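Long-range contact in esterase (uncultured bacterium pCosCE1, PDB 7ATL), which hydrolyses carboxylic esters as a family VIII carboxylesterase and also shows promiscuous acyltransferase activity: residues Gly120-Pro132 and Thr238-Ala250. Sequence-based numbering, arbitrary orientation.
Sequences GLDYRLSQPAEGP and TLPEGFGFEIELA
The 3-10 turn Arg124-Ser126 lies against the start of strand 246-249, where the backbone N of Phe245 donates to Leu125 O at 2.9 Å, and a water joins Gln127 O to Glu246 N. Leu125 fills the centre: its CD2 meets Ile247 CD1 at 3.7 Å, the two side chains running alongside each other, while its CB packs on Leu239 CD1 at 3.9 Å, here crossing at about a right angle. Pro128 lies over one face of the Phe245 ring, its CB 4.3 Å from the ring centroid and 16° off the normal, a CH-pi contact; Ser126 O sits at the ring edge. At the other end Arg124 NH2 forms a salt bridge with Glu248 OE1 at 2.7 Å, a bent hydrogen bond (145° at the hydrogen) to the anti lone pair, with the oxygen tilted from the guanidinium plane. Glu248 extends its chain toward Arg124, CG anti to the backbone N (chi1 -163°). The carboxylate stands almost perpendicular to the guanidinium, whose NH1 forms a second salt bridge, with Glu143. The contact thus ties the two-stranded hairpin 235-238/246-249 to the loop carrying Tyr123, which hydrogen-bonds Lys68, consistent with the Ser-x-x-Lys plus tyrosine active site of class C beta-lactamase-like esterases.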
loop_
_atom_site.group_PDB
_atom_site.type_symbol
_atom_site.label_atom_id
_atom_site.label_comp_id
_atom_site.label_asym_id
_atom_site.label_seq_id
_atom_site.Cartn_x
_atom_site.Cartn_y
_atom_site.Cartn_z
ATOM N N GLY A 120 -5.547 15.069 -8.596
ATOM C CA GLY A 120 -5.359 15.188 -10.053
ATOM C C GLY A 120 -4.004 14.668 -10.504
ATOM O O GLY A 120 -3.662 14.808 -11.714
ATOM N N LEU A 121 -3.271 14.041 -9.591
ATOM C CA LEU A 121 -1.977 13.399 -9.903
ATOM C C LEU A 121 -2.219 12.023 -10.528
ATOM O O LEU A 121 -3.385 11.507 -10.489
ATOM C CB LEU A 121 -1.162 13.326 -8.615
ATOM C CG LEU A 121 -0.829 14.694 -8.030
ATOM C CD1 LEU A 121 -0.344 14.580 -6.590
ATOM C CD2 LEU A 121 0.204 15.390 -8.900
ATOM N N ASP A 122 -1.162 11.480 -11.127
ATOM C CA ASP A 122 -1.216 10.191 -11.858
ATOM C C ASP A 122 -0.073 9.290 -11.371
ATOM O O ASP A 122 0.620 9.634 -10.399
ATOM C CB ASP A 122 -1.189 10.424 -13.377
ATOM C CG ASP A 122 -1.921 9.371 -14.203
ATOM O OD1 ASP A 122 -2.368 8.348 -13.611
ATOM O OD2 ASP A 122 -2.020 9.561 -15.445
ATOM N N TYR A 123 0.052 8.126 -11.984
ATOM C CA TYR A 123 1.215 7.225 -11.870
ATOM C C TYR A 123 1.741 7.024 -13.289
ATOM O O TYR A 123 0.897 6.965 -14.198
ATOM C CB TYR A 123 0.795 5.895 -11.248
ATOM C CG TYR A 123 1.188 5.676 -9.812
ATOM C CD1 TYR A 123 2.475 5.943 -9.358
ATOM C CD2 TYR A 123 0.294 5.100 -8.918
ATOM C CE1 TYR A 123 2.838 5.704 -8.041
ATOM C CE2 TYR A 123 0.648 4.839 -7.603
ATOM C CZ TYR A 123 1.915 5.154 -7.166
ATOM O OH TYR A 123 2.242 4.911 -5.873
ATOM N N ARG A 124 3.058 6.954 -13.456
ATOM C CA ARG A 124 3.710 6.691 -14.754
ATOM C C ARG A 124 3.253 5.320 -15.244
ATOM O O ARG A 124 3.101 5.152 -16.481
ATOM C CB ARG A 124 5.230 6.756 -14.581
ATOM C CG ARG A 124 6.047 6.696 -15.863
ATOM C CD ARG A 124 7.522 6.729 -15.502
ATOM N NE ARG A 124 8.192 5.583 -16.102
ATOM C CZ ARG A 124 8.901 4.653 -15.466
ATOM N NH1 ARG A 124 9.082 4.689 -14.158
ATOM N NH2 ARG A 124 9.463 3.684 -16.164
ATOM N N LEU A 125 3.012 4.387 -14.317
ATOM C CA LEU A 125 2.581 3.003 -14.664
ATOM C C LEU A 125 1.124 2.997 -15.147
ATOM O O LEU A 125 0.739 1.979 -15.771
ATOM C CB LEU A 125 2.822 2.041 -13.498
ATOM C CG LEU A 125 2.210 2.403 -12.145
ATOM C CD1 LEU A 125 0.694 2.360 -12.164
ATOM C CD2 LEU A 125 2.717 1.469 -11.070
ATOM N N SER A 126 0.351 4.070 -14.904
ATOM C CA SER A 126 -1.021 4.257 -15.449
ATOM C C SER A 126 -0.974 4.931 -16.817
ATOM O O SER A 126 -2.073 5.112 -17.386
ATOM C CB SER A 126 -1.896 5.077 -14.564
ATOM O OG SER A 126 -1.858 4.589 -13.249
ATOM N N GLN A 127 0.216 5.334 -17.293
ATOM C CA GLN A 127 0.355 6.092 -18.560
ATOM C C GLN A 127 0.952 5.176 -19.615
ATOM O O GLN A 127 1.750 4.313 -19.284
ATOM C CB GLN A 127 1.168 7.358 -18.330
ATOM C CG GLN A 127 0.377 8.436 -17.598
ATOM C CD GLN A 127 1.187 9.699 -17.436
ATOM O OE1 GLN A 127 2.311 9.840 -17.939
ATOM N NE2 GLN A 127 0.613 10.631 -16.703
ATOM N N PRO A 128 0.557 5.334 -20.903
ATOM C CA PRO A 128 1.143 4.550 -21.988
ATOM C C PRO A 128 2.634 4.907 -22.105
ATOM O O PRO A 128 3.029 5.897 -21.529
ATOM C CB PRO A 128 0.352 4.938 -23.257
ATOM C CG PRO A 128 -0.685 5.976 -22.840
ATOM C CD PRO A 128 -0.444 6.307 -21.381
ATOM N N ALA A 129 3.418 4.091 -22.817
ATOM C CA ALA A 129 4.828 4.379 -23.190
ATOM C C ALA A 129 4.909 5.752 -23.884
ATOM O O ALA A 129 4.002 6.108 -24.678
ATOM C CB ALA A 129 5.359 3.269 -24.065
ATOM N N GLU A 130 5.940 6.534 -23.577
ATOM C CA GLU A 130 6.109 7.917 -24.119
ATOM C C GLU A 130 4.910 8.814 -23.737
ATOM O O GLU A 130 4.650 9.782 -24.461
ATOM C CB GLU A 130 6.275 7.916 -25.649
ATOM C CG GLU A 130 7.278 6.909 -26.201
ATOM C CD GLU A 130 8.666 6.910 -25.576
ATOM O OE1 GLU A 130 9.126 7.975 -25.097
ATOM O OE2 GLU A 130 9.289 5.831 -25.575
ATOM N N GLY A 131 4.221 8.536 -22.626
ATOM C CA GLY A 131 3.225 9.452 -22.034
ATOM C C GLY A 131 3.915 10.540 -21.218
ATOM O O GLY A 131 5.127 10.505 -21.008
ATOM N N PRO A 132 3.175 11.559 -20.749
ATOM C CA PRO A 132 3.804 12.766 -20.209
ATOM C C PRO A 132 4.769 12.509 -19.034
ATOM O O PRO A 132 5.833 13.130 -19.014
ATOM C CB PRO A 132 2.642 13.691 -19.821
ATOM C CG PRO A 132 1.367 12.853 -19.962
ATOM C CD PRO A 132 1.711 11.627 -20.787
ATOM N N THR A 238 3.603 -6.180 -17.675
ATOM C CA THR A 238 2.235 -5.741 -18.072
ATOM C C THR A 238 1.334 -5.855 -16.834
ATOM O O THR A 238 1.257 -6.935 -16.229
ATOM C CB THR A 238 1.711 -6.493 -19.309
ATOM O OG1 THR A 238 2.750 -6.524 -20.280
ATOM C CG2 THR A 238 0.497 -5.844 -19.944
ATOM N N LEU A 239 0.726 -4.752 -16.420
ATOM C CA LEU A 239 -0.217 -4.777 -15.280
ATOM C C LEU A 239 -1.479 -5.491 -15.747
ATOM O O LEU A 239 -1.798 -5.450 -16.940
ATOM C CB LEU A 239 -0.481 -3.344 -14.813
ATOM C CG LEU A 239 0.698 -2.723 -14.072
ATOM C CD1 LEU A 239 0.726 -1.207 -14.211
ATOM C CD2 LEU A 239 0.674 -3.151 -12.618
ATOM N N PRO A 240 -2.196 -6.201 -14.848
ATOM C CA PRO A 240 -3.484 -6.797 -15.208
ATOM C C PRO A 240 -4.445 -5.697 -15.691
ATOM O O PRO A 240 -4.288 -4.551 -15.271
ATOM C CB PRO A 240 -3.975 -7.494 -13.931
ATOM C CG PRO A 240 -3.082 -6.979 -12.813
ATOM C CD PRO A 240 -1.813 -6.461 -13.455
ATOM N N GLU A 241 -5.380 -6.054 -16.573
ATOM C CA GLU A 241 -6.299 -5.099 -17.255
ATOM C C GLU A 241 -7.002 -4.217 -16.219
ATOM O O GLU A 241 -7.478 -4.751 -15.213
ATOM C CB GLU A 241 -7.277 -5.863 -18.149
ATOM C CG GLU A 241 -6.581 -6.464 -19.367
ATOM C CD GLU A 241 -7.459 -6.749 -20.575
ATOM O OE1 GLU A 241 -6.890 -6.915 -21.686
ATOM O OE2 GLU A 241 -8.704 -6.799 -20.409
ATOM N N GLY A 242 -7.007 -2.902 -16.441
ATOM C CA GLY A 242 -7.670 -1.924 -15.560
ATOM C C GLY A 242 -6.731 -1.328 -14.528
ATOM O O GLY A 242 -7.077 -0.285 -13.986
ATOM N N PHE A 243 -5.576 -1.951 -14.271
ATOM C CA PHE A 243 -4.586 -1.517 -13.243
ATOM C C PHE A 243 -3.580 -0.506 -13.828
ATOM O O PHE A 243 -3.012 0.287 -13.073
ATOM C CB PHE A 243 -3.937 -2.756 -12.613
ATOM C CG PHE A 243 -4.904 -3.622 -11.835
ATOM C CD1 PHE A 243 -5.772 -4.499 -12.480
ATOM C CD2 PHE A 243 -4.976 -3.551 -10.448
ATOM C CE1 PHE A 243 -6.674 -5.278 -11.762
ATOM C CE2 PHE A 243 -5.872 -4.337 -9.732
ATOM C CZ PHE A 243 -6.717 -5.200 -10.387
ATOM N N GLY A 244 -3.383 -0.515 -15.144
ATOM C CA GLY A 244 -2.487 0.412 -15.848
ATOM C C GLY A 244 -1.950 -0.217 -17.114
ATOM O O GLY A 244 -2.694 -0.914 -17.785
ATOM N N PHE A 245 -0.690 0.049 -17.433
ATOM C CA PHE A 245 -0.007 -0.419 -18.660
ATOM C C PHE A 245 1.147 -1.269 -18.161
ATOM O O PHE A 245 0.892 -2.445 -17.866
ATOM C CB PHE A 245 0.415 0.750 -19.569
ATOM C CG PHE A 245 -0.730 1.467 -20.251
ATOM C CD1 PHE A 245 -1.486 2.422 -19.567
ATOM C CD2 PHE A 245 -1.070 1.183 -21.571
ATOM C CE1 PHE A 245 -2.546 3.073 -20.185
ATOM C CE2 PHE A 245 -2.139 1.830 -22.185
ATOM C CZ PHE A 245 -2.875 2.775 -21.492
ATOM N N GLU A 246 2.318 -0.651 -17.993
ATOM C CA GLU A 246 3.598 -1.340 -17.715
ATOM C C GLU A 246 4.215 -0.693 -16.491
ATOM O O GLU A 246 4.229 0.534 -16.413
ATOM C CB GLU A 246 4.563 -1.297 -18.905
ATOM C CG GLU A 246 4.141 -2.203 -20.048
ATOM C CD GLU A 246 5.239 -2.486 -21.059
ATOM O OE1 GLU A 246 6.287 -1.797 -21.013
ATOM O OE2 GLU A 246 5.058 -3.403 -21.889
ATOM N N ILE A 247 4.704 -1.528 -15.585
ATOM C CA ILE A 247 5.320 -1.109 -14.302
ATOM C C ILE A 247 6.792 -1.526 -14.350
ATOM O O ILE A 247 7.088 -2.642 -14.840
ATOM C CB ILE A 247 4.569 -1.717 -13.095
ATOM C CG1 ILE A 247 5.300 -1.424 -11.784
ATOM C CG2 ILE A 247 4.354 -3.215 -13.287
ATOM C CD1 ILE A 247 4.501 -1.711 -10.566
ATOM N N GLU A 248 7.665 -0.661 -13.842
ATOM C CA GLU A 248 9.129 -0.874 -13.784
ATOM C C GLU A 248 9.496 -1.261 -12.356
ATOM O O GLU A 248 9.363 -0.405 -11.474
ATOM C CB GLU A 248 9.873 0.398 -14.202
ATOM C CG GLU A 248 11.311 0.115 -14.550
ATOM C CD GLU A 248 12.205 1.269 -14.959
ATOM O OE1 GLU A 248 11.706 2.369 -15.321
ATOM O OE2 GLU A 248 13.421 1.038 -14.895
ATOM N N LEU A 249 9.986 -2.480 -12.152
ATOM C CA LEU A 249 10.358 -2.971 -10.805
ATOM C C LEU A 249 11.856 -3.236 -10.746
ATOM O O LEU A 249 12.407 -3.790 -11.707
ATOM C CB LEU A 249 9.585 -4.250 -10.504
ATOM C CG LEU A 249 8.079 -4.074 -10.371
ATOM C CD1 LEU A 249 7.384 -5.441 -10.227
ATOM C CD2 LEU A 249 7.761 -3.145 -9.214
ATOM N N ALA A 250 12.463 -2.856 -9.629
ATOM C CA ALA A 250 13.889 -3.054 -9.344
ATOM C C ALA A 250 14.008 -3.590 -7.923
ATOM O O ALA A 250 14.192 -2.838 -6.969
ATOM C CB ALA A 250 14.636 -1.767 -9.574
HETATM O O HOH W 1 3.372 2.187 -18.362
#